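Local coordinates for protein diphthine synthase (PDB 3I4T) that probably catalyses S-adenosylmethionine-dependent methylation in the biosynthesis of diphthamide, at residues Gly238-Ala243 against Tyr260-Pro265; Pro206-Ile211 against Ala264-Leu269; Ser133-Ile138 against His179-Leu184. All blocks are in the same frame, centred on the assembly; numbering follows the deposited sequence.

Contact 1 of 3, residues Gly238-Ala243 against Tyr260-Pro265; sequences GMARVA and YDFGAP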
loop_
_atom_site.group_PDB
_atom_site.type_symbol
_atom_site.label_atom_id
_atom_site.label_comp_id
_atom_site.label_asym_id
_atom_site.label_seq_id
_atom_site.Cartn_x
_atom_site.Cartn_y
_atom_site.Cartn_z
ATOM N N GLY A 238 7.572 15.165 8.033
ATOM C CA GLY A 238 6.900 14.678 9.215
ATOM C C GLY A 238 5.445 14.513 8.854
ATOM O O GLY A 238 4.851 15.396 8.222
ATOM N N MET A 239 4.868 13.376 9.227
ATOM C CA MET A 239 3.474 13.121 8.921
ATOM C C MET A 239 2.740 12.586 10.124
ATOM O O MET A 239 3.177 11.625 10.755
ATOM C CB MET A 239 3.351 12.150 7.748
ATOM C CG MET A 239 4.048 12.652 6.484
ATOM S SD MET A 239 3.786 11.538 5.118
ATOM C CE MET A 239 2.170 12.047 4.544
ATOM N N ALA A 240 1.619 13.223 10.439
ATOM C CA ALA A 240 0.790 12.812 11.559
ATOM C C ALA A 240 -0.629 12.555 11.076
ATOM O O ALA A 240 -1.168 13.324 10.288
ATOM C CB ALA A 240 0.802 13.886 12.640
ATOM N N ARG A 241 -1.227 11.474 11.566
ATOM C CA ARG A 241 -2.617 11.122 11.274
ATOM C C ARG A 241 -2.908 11.031 9.763
ATOM O O ARG A 241 -3.870 11.612 9.258
ATOM C CB ARG A 241 -3.579 12.070 12.008
ATOM C CG ARG A 241 -3.339 12.089 13.513
ATOM C CD ARG A 241 -4.077 13.198 14.244
ATOM N NE ARG A 241 -3.688 14.538 13.802
ATOM C CZ ARG A 241 -2.586 15.182 14.176
ATOM N NH1 ARG A 241 -1.702 14.621 14.992
ATOM N NH2 ARG A 241 -2.357 16.399 13.708
ATOM N N VAL A 242 -2.071 10.281 9.053
ATOM C CA VAL A 242 -2.231 10.102 7.614
ATOM C C VAL A 242 -3.619 9.545 7.290
ATOM O O VAL A 242 -4.103 8.623 7.949
ATOM C CB VAL A 242 -1.094 9.224 7.021
ATOM C CG1 VAL A 242 -1.292 8.969 5.547
ATOM C CG2 VAL A 242 0.258 9.903 7.240
ATOM N N ALA A 243 -4.270 10.157 6.306
ATOM C CA ALA A 243 -5.584 9.720 5.838
ATOM C C ALA A 243 -6.720 10.018 6.828
ATOM O O ALA A 243 -7.855 9.585 6.619
ATOM C CB ALA A 243 -5.556 8.223 5.460
ATOM N N TYR A 260 8.920 20.787 16.365
ATOM C CA TYR A 260 7.583 21.042 15.880
ATOM C C TYR A 260 6.559 20.157 16.615
ATOM O O TYR A 260 6.806 18.976 16.850
ATOM C CB TYR A 260 7.540 20.818 14.367
ATOM C CG TYR A 260 6.282 21.325 13.726
ATOM C CD1 TYR A 260 6.242 22.577 13.131
ATOM C CD2 TYR A 260 5.130 20.549 13.717
ATOM C CE1 TYR A 260 5.074 23.049 12.545
ATOM C CE2 TYR A 260 3.969 21.001 13.142
ATOM C CZ TYR A 260 3.939 22.250 12.556
ATOM O OH TYR A 260 2.766 22.686 11.979
ATOM N N ASP A 261 5.423 20.744 16.983
ATOM C CA ASP A 261 4.340 20.018 17.637
ATOM C C ASP A 261 3.407 19.409 16.594
ATOM O O ASP A 261 2.695 20.131 15.902
ATOM C CB ASP A 261 3.565 20.968 18.569
ATOM C CG ASP A 261 2.388 20.287 19.299
ATOM O OD1 ASP A 261 2.196 19.048 19.203
ATOM O OD2 ASP A 261 1.642 21.017 19.986
ATOM N N PHE A 262 3.407 18.082 16.501
ATOM C CA PHE A 262 2.637 17.357 15.491
ATOM C C PHE A 262 1.286 16.843 15.997
ATOM O O PHE A 262 0.481 16.307 15.212
ATOM C CB PHE A 262 3.463 16.191 14.923
ATOM C CG PHE A 262 4.511 16.615 13.929
ATOM C CD1 PHE A 262 4.215 16.670 12.569
ATOM C CD2 PHE A 262 5.785 16.978 14.357
ATOM C CE1 PHE A 262 5.170 17.073 11.650
ATOM C CE2 PHE A 262 6.761 17.375 13.451
ATOM C CZ PHE A 262 6.458 17.430 12.094
ATOM N N GLY A 263 1.027 16.998 17.295
ATOM C CA GLY A 263 -0.243 16.544 17.868
ATOM C C GLY A 263 -0.281 15.066 18.223
ATOM O O GLY A 263 0.751 14.465 18.513
ATOM N N ALA A 264 -1.480 14.488 18.200
ATOM C CA ALA A 264 -1.703 13.100 18.584
ATOM C C ALA A 264 -1.169 12.087 17.543
ATOM O O ALA A 264 -1.125 12.392 16.350
ATOM C CB ALA A 264 -3.178 12.879 18.823
ATOM N N PRO A 265 -0.786 10.873 17.990
ATOM C CA PRO A 265 -0.339 9.826 17.063
ATOM C C PRO A 265 -1.485 9.442 16.114
ATOM O O PRO A 265 -2.624 9.848 16.366
ATOM C CB PRO A 265 -0.016 8.653 17.996
ATOM C CG PRO A 265 -0.887 8.872 19.206
ATOM C CD PRO A 265 -0.854 10.376 19.381
#
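The carbonyl oxygen of F262 is gripped by both terminal nitrogens of the R241 guanidinium. R241 NH1 lies 2.8 Å from F262 O, and the bond is nearly straight at 160°. R241 NH2 adds a longer, weak bond to the same F262 O at 3.2 Å. NH1 also has a second acceptor, A264 O, at 2.7 Å and with a more bent N-H angle of 143°. Both oxygens lie at the edge of the guanidinium, close to its plane. NH1 meets A264 O in that residue's carbonyl plane, on a lone pair. The two carbonyls should therefore limit rotation of the flat group.

The R241 chain reaches them through a bend at chi3 (-61°). On the way, R241 CG passes 3.7 Å from P265 O. R241 NE turns to D246 O, so the guanidinium also holds a carbonyl beyond this contact. In the fold, the arginine follows the end of strand 235-240 in the mixed sheet, probably that of the C-terminal domain of a tetrapyrrole methylase fold. The loop it holds leads from helix 254-257 into strand 267-271, the antiparallel neighbour of that strand. M239 pairs with C268 between the strands, and R241 with M266 just beyond their paired ends.

Apolar packing lies beside the arginine. A240 CB touches F262 CB at 4.2 Å. The F262 ring comes obliquely against the backbone of G238, with F262 CE1 3.8 Å from G238 C. G238 has no side chain to obstruct this approach. Y260 CD2 sits over the centre of one F262 face, 3.5 Å above its plane. Within the loop, D261 OD1 accepts from G263 N at 3.0 Å, which makes an Asx turn. The donor comes from above the carboxylate plane. G263 has a positive phi.

Contact 2 of 3, residues Pro206-Ile211 against Ala264-Leu269; sequences PRYMTI and APMHCL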
loop_
_atom_site.group_PDB
_atom_site.type_symbol
_atom_site.label_atom_id
_atom_site.label_comp_id
_atom_site.label_asym_id
_atom_site.label_seq_id
_atom_site.Cartn_x
_atom_site.Cartn_y
_atom_site.Cartn_z
ATOM N N PRO A 206 -0.766 2.784 26.213
ATOM C CA PRO A 206 0.120 2.687 25.049
ATOM C C PRO A 206 0.866 3.983 24.713
ATOM O O PRO A 206 0.262 5.053 24.609
ATOM C CB PRO A 206 -0.838 2.289 23.917
ATOM C CG PRO A 206 -1.889 1.513 24.605
ATOM C CD PRO A 206 -2.104 2.244 25.906
ATOM N N ARG A 207 2.178 3.862 24.554
ATOM C CA ARG A 207 3.041 5.001 24.294
ATOM C C ARG A 207 3.459 4.966 22.824
ATOM O O ARG A 207 4.071 4.012 22.360
ATOM C CB ARG A 207 4.255 4.969 25.243
ATOM C CG ARG A 207 4.971 6.303 25.433
ATOM C CD ARG A 207 5.953 6.263 26.616
ATOM N NE ARG A 207 7.247 5.619 26.324
ATOM C CZ ARG A 207 7.628 4.422 26.779
ATOM N NH1 ARG A 207 6.819 3.700 27.550
ATOM N NH2 ARG A 207 8.826 3.937 26.464
ATOM N N TYR A 208 3.088 6.005 22.093
ATOM C CA TYR A 208 3.428 6.123 20.686
ATOM C C TYR A 208 4.630 7.034 20.516
ATOM O O TYR A 208 4.658 8.145 21.056
ATOM C CB TYR A 208 2.247 6.692 19.915
ATOM C CG TYR A 208 1.117 5.719 19.728
ATOM C CD1 TYR A 208 0.931 5.085 18.495
ATOM C CD2 TYR A 208 0.219 5.435 20.771
ATOM C CE1 TYR A 208 -0.112 4.190 18.300
ATOM C CE2 TYR A 208 -0.825 4.530 20.592
ATOM C CZ TYR A 208 -0.980 3.910 19.349
ATOM O OH TYR A 208 -1.996 3.005 19.134
ATOM N N MET A 209 5.627 6.561 19.774
ATOM C CA MET A 209 6.787 7.385 19.478
ATOM C C MET A 209 6.370 8.539 18.594
ATOM O O MET A 209 5.539 8.379 17.701
ATOM C CB MET A 209 7.887 6.566 18.802
ATOM C CG MET A 209 9.115 7.381 18.415
ATOM S SD MET A 209 10.414 6.369 17.711
ATOM C CE MET A 209 11.178 5.706 19.193
ATOM N N THR A 210 6.956 9.699 18.859
ATOM C CA THR A 210 6.733 10.899 18.064
ATOM C C THR A 210 7.823 11.104 17.025
ATOM O O THR A 210 8.942 10.607 17.154
ATOM C CB THR A 210 6.718 12.163 18.958
ATOM O OG1 THR A 210 8.011 12.328 19.569
ATOM C CG2 THR A 210 5.649 12.057 20.040
ATOM N N ILE A 211 7.483 11.864 15.994
ATOM C CA ILE A 211 8.448 12.394 15.045
ATOM C C ILE A 211 9.627 13.073 15.755
ATOM O O ILE A 211 10.780 12.912 15.331
ATOM C CB ILE A 211 7.736 13.375 14.094
ATOM C CG1 ILE A 211 6.949 12.586 13.042
ATOM C CG2 ILE A 211 8.716 14.358 13.445
ATOM C CD1 ILE A 211 5.785 13.351 12.426
ATOM N N ALA A 264 -1.480 14.488 18.200
ATOM C CA ALA A 264 -1.703 13.100 18.584
ATOM C C ALA A 264 -1.169 12.087 17.543
ATOM O O ALA A 264 -1.125 12.392 16.350
ATOM C CB ALA A 264 -3.178 12.879 18.823
ATOM N N PRO A 265 -0.786 10.873 17.990
ATOM C CA PRO A 265 -0.339 9.826 17.063
ATOM C C PRO A 265 -1.485 9.442 16.114
ATOM O O PRO A 265 -2.624 9.848 16.366
ATOM C CB PRO A 265 -0.016 8.653 17.996
ATOM C CG PRO A 265 -0.887 8.872 19.206
ATOM C CD PRO A 265 -0.854 10.376 19.381
ATOM N N MET A 266 -1.234 8.669 15.054
ATOM C CA MET A 266 0.039 8.024 14.746
ATOM C C MET A 266 0.958 8.952 13.946
ATOM O O MET A 266 0.481 9.745 13.131
ATOM C CB MET A 266 -0.254 6.766 13.926
ATOM C CG MET A 266 0.813 5.671 13.962
ATOM S SD MET A 266 0.185 4.116 13.244
ATOM C CE MET A 266 -1.081 3.675 14.457
ATOM N N HIS A 267 2.267 8.849 14.182
ATOM C CA HIS A 267 3.257 9.609 13.406
ATOM C C HIS A 267 4.166 8.689 12.586
ATOM O O HIS A 267 4.399 7.537 12.965
ATOM C CB HIS A 267 4.185 10.450 14.297
ATOM C CG HIS A 267 3.508 11.516 15.102
ATOM N ND1 HIS A 267 4.189 12.264 16.043
ATOM C CD2 HIS A 267 2.228 11.955 15.130
ATOM C CE1 HIS A 267 3.360 13.120 16.610
ATOM N NE2 HIS A 267 2.161 12.950 16.077
ATOM N N CYS A 268 4.684 9.224 11.480
ATOM C CA CYS A 268 5.793 8.618 10.755
ATOM C C CYS A 268 6.589 9.673 9.993
ATOM O O CYS A 268 6.140 10.811 9.832
ATOM C CB CYS A 268 5.319 7.523 9.796
ATOM S SG CYS A 268 4.320 8.140 8.447
ATOM N N LEU A 269 7.762 9.268 9.515
ATOM C CA LEU A 269 8.711 10.158 8.883
ATOM C C LEU A 269 9.077 9.660 7.492
ATOM O O LEU A 269 9.228 8.456 7.271
ATOM C CB LEU A 269 9.981 10.226 9.744
ATOM C CG LEU A 269 11.049 11.240 9.354
ATOM C CD1 LEU A 269 10.539 12.650 9.535
ATOM C CD2 LEU A 269 12.285 11.019 10.181
#
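Y208 and P265 make one apolar contact, with Y208 CB 3.6 Å from P265 CB. The proline ring crosses the tyrosine side chain at about a right angle. P265 CG stands over one face of the Y208 ring, 4.2 Å from its centroid and 28° off the normal. This is a CH-pi contact. M266 reaches the same ring from another direction. Its chain bends at chi3, and M266 CE arrives at the ring edge, 4.0 Å from Y208 CE1. The peptide between P265 and M266 is cis.

A second apolar patch lies further along. I211 CG1 packs on H267 CB at 3.7 Å, and the two side chains cross at about a right angle. The methyl I211 CD1 also packs against the backbone carbonyl C268 O, at 3.6 Å.

The patches lie at the two ends of the short link, 209-210, between strand 207-208 and helix 211-225. Strands 207-208 and 267-271 both pair antiparallel with strand 180-187 in the mixed sheet. Y208 and P265 also both touch I58, which belongs to the loop after strand 49-52 of the parallel sheet. That end of the contact thus meets the other half of the chain.

The polar part centres on the H267 imidazole. I211 N, at the start of the helix, donates to H267 ND1. The bond is weak at 3.3 Å but nearly straight at 165°, and the donor sits at the ring edge, near its plane. T210 CA comes obliquely to the same ring, 3.5 Å from H267 ND1. A264 O, already bonded by R241 NH1, takes a weak bond from H267 NE2, as does G263 O. These weak bonds may help to limit the ring's rotation. T210 is the N-cap of the helix: OG1 sits between the backbone N and the carbonyl carbon (chi1 63°), which lets it cap Q213 N.

Contact 3 of 3, residues Ser133-Ile138 against His179-Leu184; sequences SIMNAI and HTLVLL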
loop_
_atom_site.group_PDB
_atom_site.type_symbol
_atom_site.label_atom_id
_atom_site.label_comp_id
_atom_site.label_asym_id
_atom_site.label_seq_id
_atom_site.Cartn_x
_atom_site.Cartn_y
_atom_site.Cartn_z
ATOM N N SER A 133 -3.513 1.405 3.493
ATOM C CA SER A 133 -2.355 1.136 4.314
ATOM C C SER A 133 -1.541 2.413 4.387
ATOM O O SER A 133 -1.516 3.195 3.430
ATOM C CB SER A 133 -1.526 0.023 3.671
ATOM O OG SER A 133 -0.160 0.097 4.035
ATOM N N ILE A 134 -0.845 2.602 5.504
ATOM C CA ILE A 134 0.035 3.754 5.673
ATOM C C ILE A 134 1.076 3.772 4.552
ATOM O O ILE A 134 1.486 4.836 4.090
ATOM C CB ILE A 134 0.664 3.827 7.115
ATOM C CG1 ILE A 134 1.274 5.205 7.372
ATOM C CG2 ILE A 134 1.709 2.733 7.360
ATOM C CD1 ILE A 134 0.257 6.227 7.845
ATOM N N MET A 135 1.453 2.587 4.085
ATOM C CA MET A 135 2.448 2.448 3.028
ATOM C C MET A 135 2.057 3.058 1.670
ATOM O O MET A 135 2.910 3.601 0.978
ATOM C CB MET A 135 2.834 0.990 2.876
ATOM C CG MET A 135 4.334 0.764 3.019
ATOM S SD MET A 135 4.693 -0.672 4.060
ATOM C CE MET A 135 3.901 -0.183 5.603
ATOM N N ASN A 136 0.786 2.976 1.283
ATOM C CA ASN A 136 0.338 3.705 0.104
ATOM C C ASN A 136 -0.081 5.143 0.441
ATOM O O ASN A 136 0.249 6.091 -0.290
ATOM C CB ASN A 136 -0.729 2.938 -0.719
ATOM C CG ASN A 136 -1.783 2.236 0.141
ATOM O OD1 ASN A 136 -1.483 1.257 0.822
ATOM N ND2 ASN A 136 -3.030 2.718 0.092
ATOM N N ALA A 137 -0.757 5.307 1.579
ATOM C CA ALA A 137 -1.333 6.599 1.971
ATOM C C ALA A 137 -0.347 7.771 2.041
ATOM O O ALA A 137 -0.733 8.919 1.808
ATOM C CB ALA A 137 -2.068 6.459 3.283
ATOM N N ILE A 138 0.911 7.480 2.386
ATOM C CA ILE A 138 1.981 8.486 2.478
ATOM C C ILE A 138 2.279 9.139 1.115
ATOM O O ILE A 138 3.074 10.082 1.015
ATOM C CB ILE A 138 3.313 7.887 3.067
ATOM C CG1 ILE A 138 3.688 6.612 2.318
ATOM C CG2 ILE A 138 3.184 7.646 4.565
ATOM C CD1 ILE A 138 5.149 6.304 2.313
ATOM N N HIS A 179 13.617 6.769 -1.724
ATOM C CA HIS A 179 13.037 7.397 -0.529
ATOM C C HIS A 179 12.898 6.366 0.581
ATOM O O HIS A 179 12.867 5.169 0.310
ATOM C CB HIS A 179 11.655 8.016 -0.814
ATOM C CG HIS A 179 11.617 8.936 -2.001
ATOM N ND1 HIS A 179 12.597 9.873 -2.257
ATOM C CD2 HIS A 179 10.696 9.081 -2.986
ATOM C CE1 HIS A 179 12.296 10.533 -3.364
ATOM N NE2 HIS A 179 11.144 10.075 -3.822
ATOM N N THR A 180 12.794 6.836 1.826
ATOM C CA THR A 180 12.561 5.953 2.963
ATOM C C THR A 180 11.312 6.332 3.767
ATOM O O THR A 180 11.078 7.509 4.079
ATOM C CB THR A 180 13.801 5.877 3.922
ATOM O OG1 THR A 180 14.991 5.582 3.178
ATOM C CG2 THR A 180 13.608 4.807 4.981
ATOM N N LEU A 181 10.518 5.311 4.095
ATOM C CA LEU A 181 9.450 5.428 5.072
ATOM C C LEU A 181 9.954 4.912 6.396
ATOM O O LEU A 181 10.404 3.771 6.492
ATOM C CB LEU A 181 8.222 4.617 4.646
ATOM C CG LEU A 181 7.099 4.436 5.672
ATOM C CD1 LEU A 181 6.407 5.778 6.008
ATOM C CD2 LEU A 181 6.105 3.422 5.134
ATOM N N VAL A 182 9.880 5.767 7.411
ATOM C CA VAL A 182 10.328 5.437 8.750
ATOM C C VAL A 182 9.110 5.225 9.657
ATOM O O VAL A 182 8.398 6.169 9.993
ATOM C CB VAL A 182 11.224 6.552 9.321
ATOM C CG1 VAL A 182 11.795 6.141 10.677
ATOM C CG2 VAL A 182 12.338 6.903 8.340
ATOM N N LEU A 183 8.860 3.977 10.023
ATOM C CA LEU A 183 7.763 3.655 10.933
ATOM C C LEU A 183 8.258 3.761 12.369
ATOM O O LEU A 183 9.405 3.449 12.651
ATOM C CB LEU A 183 7.187 2.269 10.627
ATOM C CG LEU A 183 6.532 2.109 9.246
ATOM C CD1 LEU A 183 6.045 0.687 9.059
ATOM C CD2 LEU A 183 5.370 3.092 9.045
ATOM N N LEU A 184 7.400 4.242 13.259
ATOM C CA LEU A 184 7.800 4.555 14.640
ATOM C C LEU A 184 7.199 3.543 15.620
ATOM O O LEU A 184 6.229 2.861 15.299
ATOM C CB LEU A 184 7.407 5.995 15.023
ATOM C CG LEU A 184 7.766 7.139 14.062
ATOM C CD1 LEU A 184 7.447 8.513 14.675
ATOM C CD2 LEU A 184 9.213 7.082 13.627
#
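No ring or other flat group takes part where I134, M135 and I138 meet L181 and L183; branched methyls and a thioether chain make the contact. L181 projects between M135 and I138. Its CG is anti to the backbone N (chi1 170°), which carries the fork toward 133-138. One branch, L181 CD1, rests on I138 CD1 at 3.9 Å and is also close to I138 CG2. The other, L181 CD2, meets M135 CG at 3.8 Å, and these two side chains cross at about a right angle.

L183 splits its branches in the same way. L183 CD2 touches I134 CG2 at 4.0 Å as the two side chains slide past each other in opposite directions. Bends at chi2 and chi3 bring M135 CE to L183 CD1, 4.2 Å away.

Helix 134-137 and I138 just after it pack on one face of strand 180-187. L181 and L183 alternate with V182, which turns to C214 of helix 211-225. S133 is the N-cap of the short helix, with S133 OG accepting from M135 N at 3.0 Å. Y146 of the second subunit packs on both M135 and L183, so the patch borders the dimer interface.

With no hydrogen bond across it, the contact is held by nonpolar burial, which sets less direction than a polar bond would.

In the fold
All three contacts reach the mixed sheet. Contact 1 and contact 2 share A264 and P265: contact 1 holds the loop leading into strand 267-271, and contact 2 the start of that strand. Contact 3 meets contact 2 where V182 N bonds L269 O. V242 of contact 1 packs on I134 and A137 of contact 3. Each contact is partly buried. Only contact 1 has exposed residues among those that touch, and there a charged side chain holds carbonyls. Contact 2 mixes ring packing with weak histidine bonds. Contact 3, nearest the chain centre, is wholly apolar between its segments. The second subunit covers part of contact 3, brushes A243 in contact 1 and leaves contact 2 untouched.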